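Local structure of cystalysin (Treponema denticola, 1C7N) at residues N104-F109 against K131-K136; E185-K190 against Q220-Q225; T7-K12 against E42-P47; S24-V29 against K349-F354. The protein is a member of the aminotransferase class I and II family that binds pyridoxal-5'-phosphate and is built as an assembly of two chains. All coordinates share one frame; numbering follows the deposited sequence.

How the interactions relate
The four contacts lie in two regions of the chain. Interactions 1 and 2 belong to the part built round the seven-stranded mixed sheet, with centres about 24 Å apart. Interactions 3 and 4 lie close together, about 20 Å between centres and about 6 Å between nearest atoms, and their segments alternate along the chain (7-12, 24-29, 42-47, 349-354). Interaction 2 is on the other side of the chain's centre from both 3 and 4, at about 39 and 43 Å between centres. Bound pyridoxal-5'-phosphate is about 13 Å from the side chain of Val106 in interaction 1 and about 12 Å from that of Arg11 in interaction 3. Interactions 1 and 3 also touch the second subunit.

Interaction 1: N104-F109 against K131-K136; sequences NAVREF and KNQERK
Gln133 OE1 lies over one face of the Arg107 guanidinium, 3.4 Å from Arg107 NH2. The amide and guanidinium planes are 30° apart, and the approach is too poorly angled for a hydrogen bond. Asn104 OD1 occupies the edge of the same guanidinium, in its plane. Gln133 NE2 is instead held by Phe103 O and Ala129 O. At the edge of the Arg135 guanidinium, NH1 gives a straight in-plane bond to Gln133 O (2.8 Å, 162°). Arg135 NH2 makes a weak bond to Val106 O (3.3 Å, 123°), Thr110 O being its stronger partner. Val106 CG1, anti to the backbone N, slides along the arginine chain and comes 3.6 Å from Arg135 NE. Glu134, at positive phi, is the C' residue of a Schellman motif that ends helix 125-131 and turns the chain into strand 136-139. Helix 98-109 packs against this exit, a helix-to-strand connection of the alpha/beta domain in fold type I pyridoxal-phosphate proteins.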
loop_
_atom_site.group_PDB
_atom_site.type_symbol
_atom_site.label_atom_id
_atom_site.label_comp_id
_atom_site.label_asym_id
_atom_site.label_seq_id
_atom_site.Cartn_x
_atom_site.Cartn_y
_atom_site.Cartn_z
ATOM N N ASN A 104 2.526 12.595 -2.805
ATOM C CA ASN A 104 3.791 12.387 -3.492
ATOM C C ASN A 104 4.030 13.470 -4.541
ATOM O O ASN A 104 5.161 13.913 -4.737
ATOM C CB ASN A 104 3.809 11.011 -4.160
ATOM C CG ASN A 104 5.179 10.643 -4.687
ATOM O OD1 ASN A 104 6.154 10.617 -3.933
ATOM N ND2 ASN A 104 5.266 10.362 -5.982
ATOM N N ALA A 105 2.966 13.892 -5.216
ATOM C CA ALA A 105 3.089 14.929 -6.233
ATOM C C ALA A 105 3.591 16.225 -5.598
ATOM O O ALA A 105 4.513 16.860 -6.107
ATOM C CB ALA A 105 1.748 15.163 -6.913
ATOM N N VAL A 106 2.986 16.608 -4.479
ATOM C CA VAL A 106 3.381 17.825 -3.780
ATOM C C VAL A 106 4.820 17.695 -3.289
ATOM O O VAL A 106 5.641 18.596 -3.458
ATOM C CB VAL A 106 2.462 18.089 -2.571
ATOM C CG1 VAL A 106 2.956 19.302 -1.792
ATOM C CG2 VAL A 106 1.033 18.308 -3.050
ATOM N N ARG A 107 5.117 16.551 -2.690
ATOM C CA ARG A 107 6.442 16.278 -2.159
ATOM C C ARG A 107 7.545 16.450 -3.202
ATOM O O ARG A 107 8.549 17.117 -2.953
ATOM C CB ARG A 107 6.474 14.852 -1.600
ATOM C CG ARG A 107 7.811 14.409 -1.026
ATOM C CD ARG A 107 7.681 13.063 -0.315
ATOM N NE ARG A 107 6.595 13.080 0.664
ATOM C CZ ARG A 107 5.411 12.495 0.489
ATOM N NH1 ARG A 107 5.148 11.830 -0.632
ATOM N NH2 ARG A 107 4.482 12.588 1.431
ATOM N N GLU A 108 7.339 15.863 -4.375
ATOM C CA GLU A 108 8.334 15.899 -5.442
ATOM C C GLU A 108 8.428 17.151 -6.311
ATOM O O GLU A 108 9.527 17.616 -6.599
ATOM C CB GLU A 108 8.143 14.674 -6.345
ATOM C CG GLU A 108 9.103 14.577 -7.524
ATOM C CD GLU A 108 10.561 14.631 -7.106
ATOM O OE1 GLU A 108 10.904 14.049 -6.056
ATOM O OE2 GLU A 108 11.368 15.244 -7.835
ATOM N N PHE A 109 7.295 17.712 -6.723
ATOM C CA PHE A 109 7.343 18.870 -7.604
ATOM C C PHE A 109 7.194 20.265 -7.000
ATOM O O PHE A 109 7.035 21.244 -7.729
ATOM C CB PHE A 109 6.346 18.667 -8.747
ATOM C CG PHE A 109 6.580 17.397 -9.515
ATOM C CD1 PHE A 109 5.969 16.209 -9.127
ATOM C CD2 PHE A 109 7.473 17.371 -10.580
ATOM C CE1 PHE A 109 6.247 15.011 -9.785
ATOM C CE2 PHE A 109 7.760 16.175 -11.245
ATOM C CZ PHE A 109 7.147 14.995 -10.845
ATOM N N LYS A 131 -0.878 21.720 2.951
ATOM C CA LYS A 131 -0.356 22.317 4.175
ATOM C C LYS A 131 0.358 21.367 5.131
ATOM O O LYS A 131 1.281 21.781 5.836
ATOM C CB LYS A 131 -1.460 23.078 4.920
ATOM C CG LYS A 131 -2.554 22.230 5.529
ATOM C CD LYS A 131 -3.492 23.116 6.343
ATOM C CE LYS A 131 -2.729 23.850 7.441
ATOM N NZ LYS A 131 -3.542 24.901 8.123
ATOM N N ASN A 132 -0.054 20.104 5.161
ATOM C CA ASN A 132 0.593 19.136 6.037
ATOM C C ASN A 132 2.055 18.947 5.643
ATOM O O ASN A 132 2.858 18.459 6.434
ATOM C CB ASN A 132 -0.145 17.794 5.993
ATOM C CG ASN A 132 -1.411 17.800 6.830
ATOM O OD1 ASN A 132 -1.940 18.860 7.167
ATOM N ND2 ASN A 132 -1.913 16.614 7.162
ATOM N N GLN A 133 2.398 19.333 4.416
ATOM C CA GLN A 133 3.777 19.223 3.948
ATOM C C GLN A 133 4.377 20.625 3.863
ATOM O O GLN A 133 5.385 20.857 3.196
ATOM C CB GLN A 133 3.837 18.525 2.585
ATOM C CG GLN A 133 3.283 17.104 2.605
ATOM C CD GLN A 133 3.672 16.299 1.379
ATOM O OE1 GLN A 133 4.837 15.958 1.192
ATOM N NE2 GLN A 133 2.693 15.996 0.535
ATOM N N GLU A 134 3.725 21.548 4.561
ATOM C CA GLU A 134 4.128 22.945 4.643
ATOM C C GLU A 134 4.200 23.721 3.330
ATOM O O GLU A 134 5.065 24.578 3.149
ATOM C CB GLU A 134 5.453 23.062 5.404
ATOM C CG GLU A 134 5.402 22.423 6.785
ATOM C CD GLU A 134 6.589 22.790 7.657
ATOM O OE1 GLU A 134 6.763 22.155 8.721
ATOM O OE2 GLU A 134 7.342 23.715 7.287
ATOM N N ARG A 135 3.294 23.413 2.409
ATOM C CA ARG A 135 3.220 24.146 1.148
ATOM C C ARG A 135 2.069 25.116 1.394
ATOM O O ARG A 135 1.387 25.008 2.414
ATOM C CB ARG A 135 2.894 23.214 -0.020
ATOM C CG ARG A 135 4.106 22.636 -0.752
ATOM C CD ARG A 135 5.000 21.761 0.126
ATOM N NE ARG A 135 5.952 21.008 -0.696
ATOM C CZ ARG A 135 6.884 20.182 -0.225
ATOM N NH1 ARG A 135 7.017 19.983 1.077
ATOM N NH2 ARG A 135 7.677 19.537 -1.069
ATOM N N LYS A 136 1.842 26.061 0.489
ATOM C CA LYS A 136 0.760 27.017 0.699
ATOM C C LYS A 136 -0.490 26.701 -0.118
ATOM O O LYS A 136 -0.431 26.562 -1.337
ATOM C CB LYS A 136 1.236 28.438 0.378
ATOM C CG LYS A 136 2.534 28.850 1.073
ATOM C CD LYS A 136 2.527 28.528 2.562
ATOM C CE LYS A 136 1.382 29.207 3.296
ATOM N NZ LYS A 136 1.352 28.804 4.733
#

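Interaction 2: E185-K190 against Q220-Q225; sequences ELQKIK and QSIDEQ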
loop_
_atom_site.group_PDB
_atom_site.type_symbol
_atom_site.label_atom_id
_atom_site.label_comp_id
_atom_site.label_asym_id
_atom_site.label_seq_id
_atom_site.Cartn_x
_atom_site.Cartn_y
_atom_site.Cartn_z
ATOM N N GLU A 185 -15.058 24.890 -20.593
ATOM C CA GLU A 185 -14.468 25.233 -19.304
ATOM C C GLU A 185 -13.038 24.688 -19.246
ATOM O O GLU A 185 -12.116 25.375 -18.809
ATOM C CB GLU A 185 -15.306 24.637 -18.165
ATOM C CG GLU A 185 -16.743 25.138 -18.120
ATOM C CD GLU A 185 -17.580 24.448 -17.047
ATOM O OE1 GLU A 185 -17.684 23.203 -17.078
ATOM O OE2 GLU A 185 -18.142 25.156 -16.180
ATOM N N LEU A 186 -12.859 23.448 -19.694
ATOM C CA LEU A 186 -11.541 22.822 -19.704
ATOM C C LEU A 186 -10.585 23.539 -20.656
ATOM O O LEU A 186 -9.377 23.573 -20.417
ATOM C CB LEU A 186 -11.649 21.339 -20.089
ATOM C CG LEU A 186 -12.301 20.417 -19.050
ATOM C CD1 LEU A 186 -12.348 18.985 -19.575
ATOM C CD2 LEU A 186 -11.518 20.488 -17.740
ATOM N N GLN A 187 -11.125 24.106 -21.735
ATOM C CA GLN A 187 -10.312 24.834 -22.707
ATOM C C GLN A 187 -9.758 26.099 -22.067
ATOM O O GLN A 187 -8.569 26.395 -22.196
ATOM C CB GLN A 187 -11.146 25.202 -23.940
ATOM C CG GLN A 187 -11.504 24.014 -24.830
ATOM C CD GLN A 187 -10.315 23.487 -25.623
ATOM O OE1 GLN A 187 -10.278 22.313 -26.000
ATOM N NE2 GLN A 187 -9.347 24.358 -25.894
ATOM N N LYS A 188 -10.620 26.843 -21.375
ATOM C CA LYS A 188 -10.209 28.076 -20.709
ATOM C C LYS A 188 -9.126 27.801 -19.673
ATOM O O LYS A 188 -8.179 28.575 -19.527
ATOM C CB LYS A 188 -11.397 28.743 -20.012
ATOM C CG LYS A 188 -12.282 29.600 -20.900
ATOM C CD LYS A 188 -13.207 30.448 -20.030
ATOM C CE LYS A 188 -14.035 31.423 -20.845
ATOM N NZ LYS A 188 -14.828 32.336 -19.959
ATOM N N ILE A 189 -9.277 26.702 -18.943
ATOM C CA ILE A 189 -8.295 26.344 -17.931
ATOM C C ILE A 189 -7.000 25.922 -18.617
ATOM O O ILE A 189 -5.912 26.271 -18.163
ATOM C CB ILE A 189 -8.801 25.195 -17.035
ATOM C CG1 ILE A 189 -10.116 25.610 -16.368
ATOM C CG2 ILE A 189 -7.743 24.853 -15.975
ATOM C CD1 ILE A 189 -10.756 24.521 -15.535
ATOM N N LYS A 190 -7.122 25.179 -19.715
ATOM C CA LYS A 190 -5.952 24.727 -20.460
ATOM C C LYS A 190 -5.115 25.914 -20.921
ATOM O O LYS A 190 -3.891 25.896 -20.814
ATOM C CB LYS A 190 -6.368 23.903 -21.682
ATOM C CG LYS A 190 -5.222 23.637 -22.657
ATOM C CD LYS A 190 -5.702 22.929 -23.913
ATOM C CE LYS A 190 -6.710 23.771 -24.688
ATOM N NZ LYS A 190 -6.118 24.987 -25.324
ATOM N N GLN A 220 -6.120 15.928 -19.871
ATOM C CA GLN A 220 -4.918 15.872 -20.700
ATOM C C GLN A 220 -5.123 15.284 -22.093
ATOM O O GLN A 220 -4.181 15.206 -22.881
ATOM C CB GLN A 220 -3.809 15.097 -19.982
ATOM C CG GLN A 220 -4.054 13.604 -19.852
ATOM C CD GLN A 220 -2.823 12.875 -19.348
ATOM O OE1 GLN A 220 -2.494 12.925 -18.160
ATOM N NE2 GLN A 220 -2.118 12.211 -20.258
ATOM N N SER A 221 -6.349 14.882 -22.407
ATOM C CA SER A 221 -6.637 14.307 -23.719
ATOM C C SER A 221 -6.979 15.372 -24.760
ATOM O O SER A 221 -7.084 15.070 -25.947
ATOM C CB SER A 221 -7.808 13.327 -23.619
ATOM O OG SER A 221 -9.038 14.024 -23.504
ATOM N N ILE A 222 -7.154 16.615 -24.321
ATOM C CA ILE A 222 -7.517 17.687 -25.241
ATOM C C ILE A 222 -6.335 18.449 -25.844
ATOM O O ILE A 222 -6.523 19.286 -26.721
ATOM C CB ILE A 222 -8.452 18.715 -24.559
ATOM C CG1 ILE A 222 -7.689 19.484 -23.483
ATOM C CG2 ILE A 222 -9.654 18.001 -23.946
ATOM C CD1 ILE A 222 -8.455 20.656 -22.902
ATOM N N ASP A 223 -5.123 18.161 -25.377
ATOM C CA ASP A 223 -3.934 18.849 -25.877
ATOM C C ASP A 223 -2.678 18.094 -25.458
ATOM O O ASP A 223 -2.492 17.800 -24.279
ATOM C CB ASP A 223 -3.902 20.281 -25.328
ATOM C CG ASP A 223 -2.789 21.118 -25.931
ATOM O OD1 ASP A 223 -1.611 20.898 -25.581
ATOM O OD2 ASP A 223 -3.099 22.002 -26.759
ATOM N N GLU A 224 -1.820 17.779 -26.423
ATOM C CA GLU A 224 -0.597 17.037 -26.139
ATOM C C GLU A 224 0.432 17.833 -25.346
ATOM O O GLU A 224 1.170 17.264 -24.540
ATOM C CB GLU A 224 0.028 16.526 -27.439
ATOM C CG GLU A 224 -0.678 15.318 -28.041
ATOM C CD GLU A 224 -0.768 14.147 -27.071
ATOM O OE1 GLU A 224 0.070 14.069 -26.145
ATOM O OE2 GLU A 224 -1.667 13.295 -27.237
ATOM N N GLN A 225 0.489 19.143 -25.572
ATOM C CA GLN A 225 1.436 19.973 -24.838
ATOM C C GLN A 225 0.991 20.087 -23.386
ATOM O O GLN A 225 1.820 20.187 -22.482
ATOM C CB GLN A 225 1.558 21.364 -25.467
ATOM C CG GLN A 225 2.408 21.395 -26.731
ATOM C CD GLN A 225 1.725 20.737 -27.911
ATOM O OE1 GLN A 225 0.724 21.245 -28.426
ATOM N NE2 GLN A 225 2.257 19.594 -28.347
#
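Ile222 points its CD1 methyl at helix 183-195, where it meets Lys190, Leu186 and Gln187. The Lys190 chain crosses it at a slant, with Lys190 CD 3.7 Å from Ile222 CD1, while Gln187 runs past it in the opposite direction. CG1 of Ile222 stands between the backbone N and the carbonyl carbon (chi1 68°), which carries CD1 on to the helix backbone, 3.9 Å from Leu186 O. Leu186 CB is a little farther from the same methyl, at 4.3 Å. On its inner side helix 183-195 covers the central sheet, Leu186 and Ile189 resting on Phe170 of strand 165-171, while Leu186 and Ile222 both touch Thr217 in the loop leading to Asp223, the N-cap of helix 224-227. Asp223 OD1 takes a weak bond from Gln225 N (2.7 Å, 118°) and a stronger one from Leu226 N. Against Asp223 the lysine turns differently: the two side chains are nearly perpendicular, and Lys190 CD touches Asp223 CB at 3.5 Å. The extended first two torsions of Lys190 carry CD to both Ile222 and Asp223, and the bends beyond it set the position of the ammonium. Lys190 also packs on Leu226, the residue whose N-H is capped by Asp223. Lys190 NZ remains 4.5 Å from Asp223 OD2, opposite charges too far apart for a salt bridge.

Interaction 3: T7-K12 against E42-P47; sequences TKISRK and EFKNPP
A salt bridge and three waters tie segment 7-12, ahead of helix 17-25, to loop 42-47, leading into helix 47-59, beside the interface of the dimer: Ile9 and Arg11 pack on Val61 of the second subunit, and Lys44 on its Thr60. Arg11 NH2 meets Glu42 OE2 at 2.8 Å in an almost straight bond (174°). The oxygen lies in the guanidinium plane, whereas the nitrogen comes to the syn side of OE2 but 33° out of the carboxylate plane. Arg11 NE adds a weak bond to the same oxygen. Further salt bridges run from Arg11 NH2 to Asp40, its strongest polar partner, and from Glu42 OE2 to Lys18 NZ; Trp19 NE1 adds a hydrogen bond to OE2. These donors would be expected to stabilise the charged carboxylate. Ile9 CG1 stands between the backbone N and the carbonyl carbon (chi1 67°), which takes CD1 over to Glu42 O at 3.7 Å; the CG2 branch faces Lys44 NZ at 4.0 Å. Glu42 O accepts from two waters, one also donating to Thr7 O and the other accepting from Ile9 N. The third water donates to Ile9 O at 2.8 Å and to Glu42 OE1 at 2.7 Å.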
loop_
_atom_site.group_PDB
_atom_site.type_symbol
_atom_site.label_atom_id
_atom_site.label_comp_id
_atom_site.label_asym_id
_atom_site.label_seq_id
_atom_site.Cartn_x
_atom_site.Cartn_y
_atom_site.Cartn_z
ATOM N N THR A 7 -30.470 -5.446 -1.448
ATOM C CA THR A 7 -30.279 -6.011 -0.119
ATOM C C THR A 7 -29.669 -4.989 0.832
ATOM O O THR A 7 -28.636 -4.394 0.531
ATOM C CB THR A 7 -29.339 -7.232 -0.140
ATOM O OG1 THR A 7 -29.923 -8.280 -0.922
ATOM C CG2 THR A 7 -29.094 -7.731 1.284
ATOM N N LYS A 8 -30.308 -4.796 1.980
ATOM C CA LYS A 8 -29.805 -3.867 2.982
ATOM C C LYS A 8 -28.749 -4.603 3.802
ATOM O O LYS A 8 -29.071 -5.504 4.577
ATOM C CB LYS A 8 -30.943 -3.401 3.897
ATOM C CG LYS A 8 -30.526 -2.368 4.932
ATOM C CD LYS A 8 -31.699 -1.932 5.808
ATOM C CE LYS A 8 -31.254 -0.864 6.802
ATOM N NZ LYS A 8 -32.336 -0.454 7.735
ATOM N N ILE A 9 -27.489 -4.222 3.629
ATOM C CA ILE A 9 -26.398 -4.871 4.347
ATOM C C ILE A 9 -25.993 -4.097 5.594
ATOM O O ILE A 9 -26.365 -2.939 5.771
ATOM C CB ILE A 9 -25.146 -5.025 3.446
ATOM C CG1 ILE A 9 -24.564 -3.647 3.122
ATOM C CG2 ILE A 9 -25.518 -5.750 2.158
ATOM C CD1 ILE A 9 -23.311 -3.684 2.265
ATOM N N SER A 10 -25.231 -4.757 6.458
ATOM C CA SER A 10 -24.742 -4.141 7.685
ATOM C C SER A 10 -23.234 -4.324 7.742
ATOM O O SER A 10 -22.724 -5.405 7.444
ATOM C CB SER A 10 -25.376 -4.796 8.913
ATOM O OG SER A 10 -24.764 -4.332 10.105
ATOM N N ARG A 11 -22.522 -3.266 8.114
ATOM C CA ARG A 11 -21.072 -3.332 8.218
ATOM C C ARG A 11 -20.595 -2.973 9.619
ATOM O O ARG A 11 -19.468 -2.515 9.812
ATOM C CB ARG A 11 -20.413 -2.420 7.174
ATOM C CG ARG A 11 -20.433 -3.023 5.775
ATOM C CD ARG A 11 -19.320 -2.453 4.909
ATOM N NE ARG A 11 -19.637 -1.111 4.460
ATOM C CZ ARG A 11 -18.747 -0.240 4.003
ATOM N NH1 ARG A 11 -17.461 -0.562 3.931
ATOM N NH2 ARG A 11 -19.151 0.957 3.622
ATOM N N LYS A 12 -21.471 -3.197 10.593
ATOM C CA LYS A 12 -21.163 -2.932 11.992
ATOM C C LYS A 12 -20.071 -3.900 12.436
ATOM O O LYS A 12 -20.065 -5.060 12.026
ATOM C CB LYS A 12 -22.416 -3.129 12.856
ATOM C CG LYS A 12 -22.193 -2.888 14.337
ATOM C CD LYS A 12 -23.485 -3.028 15.129
ATOM C CE LYS A 12 -23.261 -2.684 16.596
ATOM N NZ LYS A 12 -24.531 -2.706 17.381
ATOM N N GLU A 42 -22.555 1.009 -0.207
ATOM C CA GLU A 42 -23.318 0.135 0.670
ATOM C C GLU A 42 -23.945 -0.968 -0.186
ATOM O O GLU A 42 -25.093 -1.371 0.014
ATOM C CB GLU A 42 -24.395 0.936 1.404
ATOM C CG GLU A 42 -23.840 1.815 2.531
ATOM C CD GLU A 42 -22.987 1.029 3.526
ATOM O OE1 GLU A 42 -23.456 -0.016 4.021
ATOM O OE2 GLU A 42 -21.852 1.457 3.821
ATOM N N PHE A 43 -23.161 -1.434 -1.153
ATOM C CA PHE A 43 -23.559 -2.494 -2.071
ATOM C C PHE A 43 -22.478 -3.564 -2.010
ATOM O O PHE A 43 -21.311 -3.257 -1.761
ATOM C CB PHE A 43 -23.597 -1.982 -3.517
ATOM C CG PHE A 43 -24.637 -0.929 -3.785
ATOM C CD1 PHE A 43 -24.318 0.187 -4.555
ATOM C CD2 PHE A 43 -25.943 -1.078 -3.331
ATOM C CE1 PHE A 43 -25.292 1.141 -4.874
ATOM C CE2 PHE A 43 -26.919 -0.135 -3.645
ATOM C CZ PHE A 43 -26.593 0.975 -4.419
ATOM N N LYS A 44 -22.845 -4.819 -2.229
ATOM C CA LYS A 44 -21.814 -5.841 -2.264
ATOM C C LYS A 44 -21.066 -5.540 -3.569
ATOM O O LYS A 44 -21.618 -4.922 -4.486
ATOM C CB LYS A 44 -22.423 -7.247 -2.300
ATOM C CG LYS A 44 -22.846 -7.799 -0.930
ATOM C CD LYS A 44 -21.655 -7.853 0.035
ATOM C CE LYS A 44 -21.800 -8.953 1.095
ATOM N NZ LYS A 44 -22.974 -8.783 2.000
ATOM N N ASN A 45 -19.809 -5.951 -3.650
ATOM C CA ASN A 45 -19.021 -5.714 -4.859
ATOM C C ASN A 45 -19.575 -6.520 -6.035
ATOM O O ASN A 45 -20.392 -7.419 -5.849
ATOM C CB ASN A 45 -17.564 -6.078 -4.586
ATOM C CG ASN A 45 -16.907 -5.113 -3.618
ATOM O OD1 ASN A 45 -16.518 -4.006 -3.997
ATOM N ND2 ASN A 45 -16.803 -5.514 -2.359
ATOM N N PRO A 46 -19.149 -6.197 -7.263
ATOM C CA PRO A 46 -19.646 -6.934 -8.428
ATOM C C PRO A 46 -19.402 -8.434 -8.277
ATOM O O PRO A 46 -18.321 -8.856 -7.871
ATOM C CB PRO A 46 -18.842 -6.340 -9.582
ATOM C CG PRO A 46 -18.567 -4.947 -9.119
ATOM C CD PRO A 46 -18.208 -5.139 -7.671
ATOM N N PRO A 47 -20.407 -9.258 -8.599
ATOM C CA PRO A 47 -20.264 -10.714 -8.485
ATOM C C PRO A 47 -19.055 -11.242 -9.268
ATOM O O PRO A 47 -18.330 -12.114 -8.789
ATOM C CB PRO A 47 -21.590 -11.236 -9.038
ATOM C CG PRO A 47 -22.552 -10.122 -8.719
ATOM C CD PRO A 47 -21.753 -8.893 -9.070
HETATM O O HOH W 1 -26.895 -3.259 -1.197
HETATM O O HOH W 2 -27.261 -1.555 2.189
HETATM O O HOH W 3 -26.116 -0.617 4.238
#

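Interaction 4: S24-V29 against K349-F354; sequences SQNPEV and KAQIFF
Phe353 and Gln351 form the tight part of the contact, the Phe353 ring inserted beside the end of helix 17-25. Asn26 CB meets the ring edge at Phe353 CZ, 3.8 Å away. Val29 CG2 comes in obliquely, 3.9 Å from Phe353 CE1. Met22 and Ile347 also touch this ring, placing it between helix 17-25 and helix 339-350. Gln351, at positive phi where the chain leaves helix 339-350, sends an extended side chain across the buried Val29, OE1 reaching 3.4 Å from Val29 CA and also accepting from Gly30 N. Its CG is 3.9 Å from Asn26 ND2, the two amide planes being 59° apart. At the margin, the partly exposed Gln25 amide has NE2 at the ring edge, 3.3 Å from Phe353 CD2, and lies nearly coplanar with the ring (17°), abutting the rim instead of stacking. The loose, solvent side is Glu28, whose exposed side chain leads away from segment 349-354. Asn26 begins a type I turn, closed by Val29 N to Asn26 O. With CG anti to the backbone N (chi1 -173°), Asn26 OD1 also takes a weak bond from Glu28 N, an Asx turn. Between the two segments the contact is thus van der Waals packing, and polar ends bond just beyond it: Asn26 ND2 to Ile347 O ties the residue after helix 17-25 to helix 339-350, and Gln351 OE1 ties the residue after helix 339-350 to the loop beyond Val29.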
loop_
_atom_site.group_PDB
_atom_site.type_symbol
_atom_site.label_atom_id
_atom_site.label_comp_id
_atom_site.label_asym_id
_atom_site.label_seq_id
_atom_site.Cartn_x
_atom_site.Cartn_y
_atom_site.Cartn_z
ATOM N N SER A 24 -18.906 5.978 16.698
ATOM C CA SER A 24 -18.055 6.815 17.533
ATOM C C SER A 24 -18.705 8.179 17.742
ATOM O O SER A 24 -18.599 8.778 18.814
ATOM C CB SER A 24 -16.690 7.000 16.873
ATOM O OG SER A 24 -15.848 7.804 17.679
ATOM N N GLN A 25 -19.373 8.671 16.705
ATOM C CA GLN A 25 -20.039 9.962 16.778
ATOM C C GLN A 25 -21.330 9.899 17.582
ATOM O O GLN A 25 -21.675 10.844 18.290
ATOM C CB GLN A 25 -20.336 10.481 15.370
ATOM C CG GLN A 25 -19.141 11.120 14.696
ATOM C CD GLN A 25 -19.406 11.460 13.247
ATOM O OE1 GLN A 25 -18.640 12.189 12.622
ATOM N NE2 GLN A 25 -20.488 10.926 12.702
ATOM N N ASN A 26 -22.042 8.785 17.472
ATOM C CA ASN A 26 -23.297 8.624 18.188
ATOM C C ASN A 26 -23.453 7.183 18.661
ATOM O O ASN A 26 -24.039 6.355 17.966
ATOM C CB ASN A 26 -24.468 8.999 17.276
ATOM C CG ASN A 26 -25.797 9.009 18.005
ATOM O OD1 ASN A 26 -25.938 8.404 19.068
ATOM N ND2 ASN A 26 -26.784 9.690 17.431
ATOM N N PRO A 27 -22.918 6.865 19.853
ATOM C CA PRO A 27 -23.004 5.514 20.415
ATOM C C PRO A 27 -24.441 5.004 20.554
ATOM O O PRO A 27 -24.674 3.797 20.635
ATOM C CB PRO A 27 -22.312 5.662 21.767
ATOM C CG PRO A 27 -21.290 6.717 21.503
ATOM C CD PRO A 27 -22.073 7.727 20.699
ATOM N N GLU A 28 -25.400 5.928 20.574
ATOM C CA GLU A 28 -26.810 5.571 20.715
ATOM C C GLU A 28 -27.527 5.339 19.388
ATOM O O GLU A 28 -28.728 5.072 19.373
ATOM C CB GLU A 28 -27.554 6.660 21.493
ATOM C CG GLU A 28 -27.356 6.639 23.006
ATOM C CD GLU A 28 -25.901 6.597 23.416
ATOM O OE1 GLU A 28 -25.339 5.485 23.506
ATOM O OE2 GLU A 28 -25.314 7.677 23.640
ATOM N N VAL A 29 -26.802 5.438 18.277
ATOM C CA VAL A 29 -27.406 5.249 16.962
ATOM C C VAL A 29 -28.170 3.927 16.872
ATOM O O VAL A 29 -27.694 2.887 17.334
ATOM C CB VAL A 29 -26.333 5.299 15.845
ATOM C CG1 VAL A 29 -25.373 4.131 15.980
ATOM C CG2 VAL A 29 -26.996 5.287 14.488
ATOM N N LYS A 349 -30.358 14.124 16.183
ATOM C CA LYS A 349 -31.805 14.231 16.044
ATOM C C LYS A 349 -32.321 13.402 14.877
ATOM O O LYS A 349 -33.317 12.699 15.011
ATOM C CB LYS A 349 -32.229 15.693 15.864
ATOM C CG LYS A 349 -31.961 16.567 17.075
ATOM C CD LYS A 349 -32.670 16.034 18.313
ATOM C CE LYS A 349 -32.353 16.881 19.538
ATOM N NZ LYS A 349 -32.982 16.337 20.779
ATOM N N ALA A 350 -31.638 13.482 13.741
ATOM C CA ALA A 350 -32.047 12.744 12.548
ATOM C C ALA A 350 -31.305 11.421 12.379
ATOM O O ALA A 350 -31.734 10.558 11.617
ATOM C CB ALA A 350 -31.831 13.607 11.314
ATOM N N GLN A 351 -30.196 11.268 13.092
ATOM C CA GLN A 351 -29.377 10.066 12.984
ATOM C C GLN A 351 -29.101 9.777 11.520
ATOM O O GLN A 351 -29.171 8.634 11.054
ATOM C CB GLN A 351 -30.057 8.875 13.655
ATOM C CG GLN A 351 -29.828 8.842 15.151
ATOM C CD GLN A 351 -30.418 7.622 15.809
ATOM O OE1 GLN A 351 -30.119 6.487 15.430
ATOM N NE2 GLN A 351 -31.256 7.843 16.813
ATOM N N ILE A 352 -28.810 10.847 10.794
ATOM C CA ILE A 352 -28.479 10.751 9.385
ATOM C C ILE A 352 -27.036 11.245 9.346
ATOM O O ILE A 352 -26.728 12.359 9.786
ATOM C CB ILE A 352 -29.436 11.622 8.528
ATOM C CG1 ILE A 352 -29.269 11.271 7.049
ATOM C CG2 ILE A 352 -29.179 13.106 8.774
ATOM C CD1 ILE A 352 -30.414 11.760 6.177
ATOM N N PHE A 353 -26.139 10.395 8.863
ATOM C CA PHE A 353 -24.731 10.749 8.835
ATOM C C PHE A 353 -24.203 11.120 7.466
ATOM O O PHE A 353 -23.842 10.263 6.666
ATOM C CB PHE A 353 -23.913 9.606 9.437
ATOM C CG PHE A 353 -24.295 9.292 10.849
ATOM C CD1 PHE A 353 -25.470 8.603 11.126
ATOM C CD2 PHE A 353 -23.515 9.743 11.909
ATOM C CE1 PHE A 353 -25.868 8.370 12.442
ATOM C CE2 PHE A 353 -23.900 9.519 13.220
ATOM C CZ PHE A 353 -25.077 8.832 13.492
ATOM N N PHE A 354 -24.184 12.421 7.206
ATOM C CA PHE A 354 -23.700 12.953 5.942
ATOM C C PHE A 354 -22.229 13.266 6.122
ATOM O O PHE A 354 -21.636 12.999 7.167
ATOM C CB PHE A 354 -24.387 14.285 5.601
ATOM C CG PHE A 354 -25.877 14.197 5.386
ATOM C CD1 PHE A 354 -26.419 13.295 4.479
ATOM C CD2 PHE A 354 -26.730 15.101 6.025
ATOM C CE1 PHE A 354 -27.787 13.294 4.200
ATOM C CE2 PHE A 354 -28.101 15.111 5.752
ATOM C CZ PHE A 354 -28.630 14.208 4.838
#